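PDB 5AOQ: torso from Bombyx mori, which acts as a receptor tyrosine kinase that binds the neurohormone PTTH and stimulates MAPK signalling, helping to initiate metamorphosis. Local coordinates for residues Asn70-Glu75 with Leu110-Asn115; Gln196-Lys201 with Leu220-Glu225. All coordinates share one frame; numbering follows the deposited sequence.

Contact 1. Residues Asn70-Glu75 with Leu110-Asn115; sequences NSIRFE and LITTAN
F74 and L110 form the apolar end of an antiparallel strand pairing, CD1 of L110 coming within 3.4 Å of CE2 of F74 as the two side chains cross obliquely. The phenylalanine reaches this far because its first torsion (chi1 56°) sets CG between the backbone N and the carbonyl carbon, swinging the ring over to the leucine. An alanine here would remove the ring and is likely to leave a gap beside CD1 of L110. Next along, I72 and L110 are a hydrogen-bonded pair: I72 N gives to L110 O at 2.7 Å, and L110 N returns a bond of 2.7 Å to I72 O. S71 and I111 follow as a non-hydrogen-bonded pair, with side chains on the other face of the sheet.

T112 N still bonds N70 O, at 3.2 Å, but beyond this bond the order falls off. N70 and I111 are partly exposed, and T113 to N115 are poorly ordered; T113 packs on E68 of a hormone chain.

Strand 71-75 is the middle of a three-stranded sheet in the first FN3 domain of the receptor's extracellular part, flanked by 63-68 and 107-111. F74 also packs on T99 and I101 of strand 98-101 and on F85, all in the second sheet, while R73 makes a salt bridge to D190, a residue implicated in PTTH binding.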
# COMPACT_ATOMS: atom_id res chain seq x y z
N ASN A 70 3.16 -18.84 9.15
CA ASN A 70 2.71 -18.03 8.02
C ASN A 70 3.77 -17.94 6.90
O ASN A 70 3.59 -17.18 5.95
CB ASN A 70 2.35 -16.63 8.51
CG ASN A 70 1.11 -16.07 7.82
OD1 ASN A 70 0.86 -16.35 6.65
ND2 ASN A 70 0.34 -15.27 8.56
N SER A 71 4.85 -18.71 7.01
CA SER A 71 5.91 -18.68 5.99
C SER A 71 6.92 -19.84 6.08
O SER A 71 6.94 -20.58 7.06
CB SER A 71 6.68 -17.36 6.07
OG SER A 71 7.41 -17.27 7.28
N ILE A 72 7.75 -19.98 5.05
CA ILE A 72 8.84 -20.96 5.01
C ILE A 72 10.10 -20.34 4.42
O ILE A 72 10.04 -19.68 3.39
CB ILE A 72 8.49 -22.22 4.16
CG1 ILE A 72 7.34 -23.00 4.78
CG2 ILE A 72 9.70 -23.14 4.04
CD1 ILE A 72 6.00 -22.60 4.25
N ARG A 73 11.23 -20.54 5.08
CA ARG A 73 12.52 -20.05 4.58
C ARG A 73 13.48 -21.21 4.32
O ARG A 73 13.77 -22.00 5.22
CB ARG A 73 13.12 -19.06 5.57
CG ARG A 73 12.27 -17.83 5.73
CD ARG A 73 12.79 -16.93 6.81
NE ARG A 73 11.79 -15.92 7.15
CZ ARG A 73 11.94 -15.01 8.11
NH1 ARG A 73 13.05 -14.98 8.84
NH2 ARG A 73 10.98 -14.13 8.33
N PHE A 74 13.97 -21.29 3.09
CA PHE A 74 14.79 -22.41 2.65
C PHE A 74 16.11 -21.97 2.01
O PHE A 74 16.28 -20.80 1.66
CB PHE A 74 14.01 -23.27 1.65
CG PHE A 74 13.50 -22.50 0.47
CD1 PHE A 74 14.29 -22.35 -0.66
CD2 PHE A 74 12.24 -21.93 0.49
CE1 PHE A 74 13.82 -21.63 -1.75
CE2 PHE A 74 11.77 -21.22 -0.59
CZ PHE A 74 12.57 -21.07 -1.71
N GLU A 75 17.01 -22.94 1.86
CA GLU A 75 18.32 -22.72 1.26
C GLU A 75 18.50 -23.59 0.02
O GLU A 75 17.97 -24.71 -0.05
CB GLU A 75 19.43 -23.02 2.27
CG GLU A 75 20.84 -22.74 1.75
CD GLU A 75 21.92 -23.24 2.69
OE1 GLU A 75 21.58 -23.75 3.77
OE2 GLU A 75 23.11 -23.12 2.33
N LEU A 110 9.00 -18.59 1.09
CA LEU A 110 7.68 -18.87 0.53
C LEU A 110 6.60 -18.64 1.58
O LEU A 110 6.69 -19.14 2.69
CB LEU A 110 7.62 -20.31 0.03
CG LEU A 110 8.28 -20.59 -1.31
CD1 LEU A 110 8.62 -22.07 -1.44
CD2 LEU A 110 7.37 -20.15 -2.44
N ILE A 111 5.57 -17.88 1.21
CA ILE A 111 4.51 -17.50 2.15
C ILE A 111 3.42 -18.57 2.15
O ILE A 111 3.12 -19.16 1.11
CB ILE A 111 3.90 -16.13 1.80
CG1 ILE A 111 4.98 -15.04 1.85
CG2 ILE A 111 2.78 -15.77 2.77
CD1 ILE A 111 5.72 -14.84 0.55
N THR A 112 2.83 -18.81 3.32
CA THR A 112 1.76 -19.79 3.46
C THR A 112 0.42 -19.16 3.82
O THR A 112 0.36 -18.17 4.54
CB THR A 112 2.12 -20.83 4.56
OG1 THR A 112 3.32 -21.52 4.19
CG2 THR A 112 1.00 -21.84 4.75
N THR A 113 -0.64 -19.76 3.29
CA THR A 113 -2.01 -19.34 3.57
C THR A 113 -2.75 -20.46 4.29
O THR A 113 -2.95 -21.54 3.72
CB THR A 113 -2.76 -18.95 2.28
OG1 THR A 113 -2.03 -17.94 1.59
CG2 THR A 113 -4.16 -18.44 2.61
N ALA A 114 -3.16 -20.20 5.53
CA ALA A 114 -3.87 -21.18 6.36
C ALA A 114 -3.03 -22.43 6.65
O ALA A 114 -1.96 -22.63 6.08
CB ALA A 114 -5.19 -21.57 5.70
N ASN A 115 -3.54 -23.25 7.57
CA ASN A 115 -2.88 -24.49 7.96
C ASN A 115 -3.09 -25.61 6.94
O ASN A 115 -4.04 -26.38 7.04
CB ASN A 115 -3.38 -24.94 9.33
CG ASN A 115 -2.75 -26.25 9.77
OD1 ASN A 115 -1.59 -26.53 9.49
ND2 ASN A 115 -3.53 -27.07 10.47

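Contact 2. Residues Gln196-Lys201 with Leu220-Glu225; sequences QNTNMK and LNDECE
The carboxylate of D222 faces two consecutive backbone amides, with one oxygen for each. OD1 accepts from Q196 N at 3.1 Å and OD2 from N197 N at 3.0 Å; both bonds are weak, bent to about 130° at the hydrogen. What puts the group there is the first torsion of the aspartate (chi1 -163°), which holds CG anti to the backbone N and carries the carboxylate across to the turn. Q196 N has another weak bond, to E223 O at 3.5 Å, so one N-H is shared between a side chain and a main chain. D222 is buried, and the two amides would probably offset part of its negative charge.

The flat ends of the side chains beside it are turned well out of line with one another. N197 crosses D222 with its amide plane 60° from that of the carboxylate, and the closest side-chain approach is CB of N197 to OD2 of D222, 3.3 Å, rather than the amide group. Q196 runs out extended and crosses E223, its OE1 lying 4.1 Å from CB of E223. The glutamate bends at its second torsion and leads its carboxylate away, to a long, weak ion pair with K240.

Here residues 196-197 form the turn between strands 189-195 and 198-205 of the second FN3 domain, and D222 precedes strand 223-230, the other neighbour of 189-195. The disulfide C195-C224 links the same two places. Strand 233-240 lies beyond 223-230, and on the opposite edge M200 of strand 198-205 packs on F34 of a hormone chain.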
# COMPACT_ATOMS: atom_id res chain seq x y z
N GLN A 196 12.76 7.05 20.18
CA GLN A 196 11.94 8.24 20.40
C GLN A 196 12.24 9.34 19.38
O GLN A 196 11.37 10.17 19.09
CB GLN A 196 12.17 8.78 21.82
CG GLN A 196 11.26 9.94 22.21
CD GLN A 196 11.56 10.46 23.61
OE1 GLN A 196 12.26 9.81 24.38
NE2 GLN A 196 11.02 11.63 23.93
N ASN A 197 13.46 9.35 18.84
CA ASN A 197 13.87 10.39 17.90
C ASN A 197 14.62 9.82 16.69
O ASN A 197 15.52 10.46 16.15
CB ASN A 197 14.73 11.43 18.61
CG ASN A 197 13.96 12.20 19.66
OD1 ASN A 197 13.25 13.16 19.36
ND2 ASN A 197 14.09 11.77 20.92
N THR A 198 14.25 8.62 16.27
CA THR A 198 14.77 8.02 15.05
C THR A 198 13.69 7.18 14.39
O THR A 198 12.96 6.45 15.07
CB THR A 198 16.02 7.15 15.32
OG1 THR A 198 17.02 7.93 15.99
CG2 THR A 198 16.59 6.61 14.01
N ASN A 199 13.59 7.28 13.07
CA ASN A 199 12.58 6.54 12.33
C ASN A 199 12.80 5.03 12.40
O ASN A 199 13.93 4.56 12.52
CB ASN A 199 12.54 6.99 10.87
CG ASN A 199 11.85 8.33 10.70
OD1 ASN A 199 10.88 8.64 11.39
ND2 ASN A 199 12.34 9.13 9.76
N MET A 200 11.70 4.30 12.34
CA MET A 200 11.70 2.85 12.51
C MET A 200 12.63 2.14 11.54
O MET A 200 12.84 2.60 10.42
CB MET A 200 10.27 2.34 12.34
CG MET A 200 10.08 0.86 12.59
SD MET A 200 8.37 0.34 12.34
CE MET A 200 8.04 0.92 10.68
N LYS A 201 13.18 1.02 11.99
CA LYS A 201 13.97 0.14 11.12
C LYS A 201 13.61 -1.32 11.36
O LYS A 201 13.50 -1.76 12.51
CB LYS A 201 15.47 0.36 11.35
CG LYS A 201 16.35 -0.57 10.52
CD LYS A 201 17.83 -0.25 10.69
CE LYS A 201 18.69 -1.23 9.91
NZ LYS A 201 20.14 -0.93 10.02
N LEU A 220 22.15 10.55 21.09
CA LEU A 220 22.47 10.42 22.51
C LEU A 220 21.25 10.56 23.41
O LEU A 220 20.34 11.34 23.13
CB LEU A 220 23.52 11.47 22.90
CG LEU A 220 24.88 11.37 22.21
CD1 LEU A 220 25.73 12.58 22.54
CD2 LEU A 220 25.59 10.09 22.62
N ASN A 221 21.24 9.78 24.49
CA ASN A 221 20.21 9.87 25.52
C ASN A 221 18.80 9.65 24.97
O ASN A 221 17.85 10.33 25.39
CB ASN A 221 20.30 11.23 26.21
CG ASN A 221 21.66 11.48 26.82
OD1 ASN A 221 22.18 10.64 27.55
ND2 ASN A 221 22.25 12.63 26.51
N ASP A 222 18.67 8.71 24.05
CA ASP A 222 17.39 8.38 23.43
C ASP A 222 16.84 7.07 23.99
O ASP A 222 17.56 6.09 24.12
CB ASP A 222 17.53 8.28 21.91
CG ASP A 222 16.20 8.36 21.19
OD1 ASP A 222 15.18 7.98 21.80
OD2 ASP A 222 16.18 8.79 20.02
N GLU A 223 15.55 7.08 24.33
CA GLU A 223 14.89 5.90 24.87
C GLU A 223 14.34 5.03 23.73
O GLU A 223 13.30 5.33 23.16
CB GLU A 223 13.76 6.31 25.82
CG GLU A 223 13.19 5.16 26.64
CD GLU A 223 14.20 4.56 27.60
OE1 GLU A 223 15.14 5.28 28.00
OE2 GLU A 223 14.06 3.37 27.95
N CYS A 224 15.06 3.95 23.42
CA CYS A 224 14.72 3.08 22.30
C CYS A 224 14.06 1.78 22.73
O CYS A 224 14.03 1.43 23.91
CB CYS A 224 15.97 2.75 21.48
SG CYS A 224 16.82 4.16 20.75
N GLU A 225 13.54 1.05 21.74
CA GLU A 225 12.97 -0.27 21.95
C GLU A 225 13.15 -1.13 20.70
O GLU A 225 13.01 -0.65 19.57
CB GLU A 225 11.49 -0.17 22.32
CG GLU A 225 10.86 -1.50 22.69
CD GLU A 225 9.40 -1.37 23.11
OE1 GLU A 225 8.84 -0.27 22.94
OE2 GLU A 225 8.83 -2.36 23.60

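Contact 1 belongs to the first FN3 domain and contact 2 to the second; their centres are 32 Å apart and their nearest atoms about 13 Å, so neither touches the other. The connection runs through strands 189-195 and 198-205. These carry D190 and K204, both implicated in PTTH binding, whose side chains lie about 6 Å and 7 Å from that of S71 in contact 1. At their far end the same two strands are joined by the turn that contact 2 ties to D222. The disulfide C66-C188 also bridges the two domains, near contact 1. Residues of both contacts pack on hormone chains.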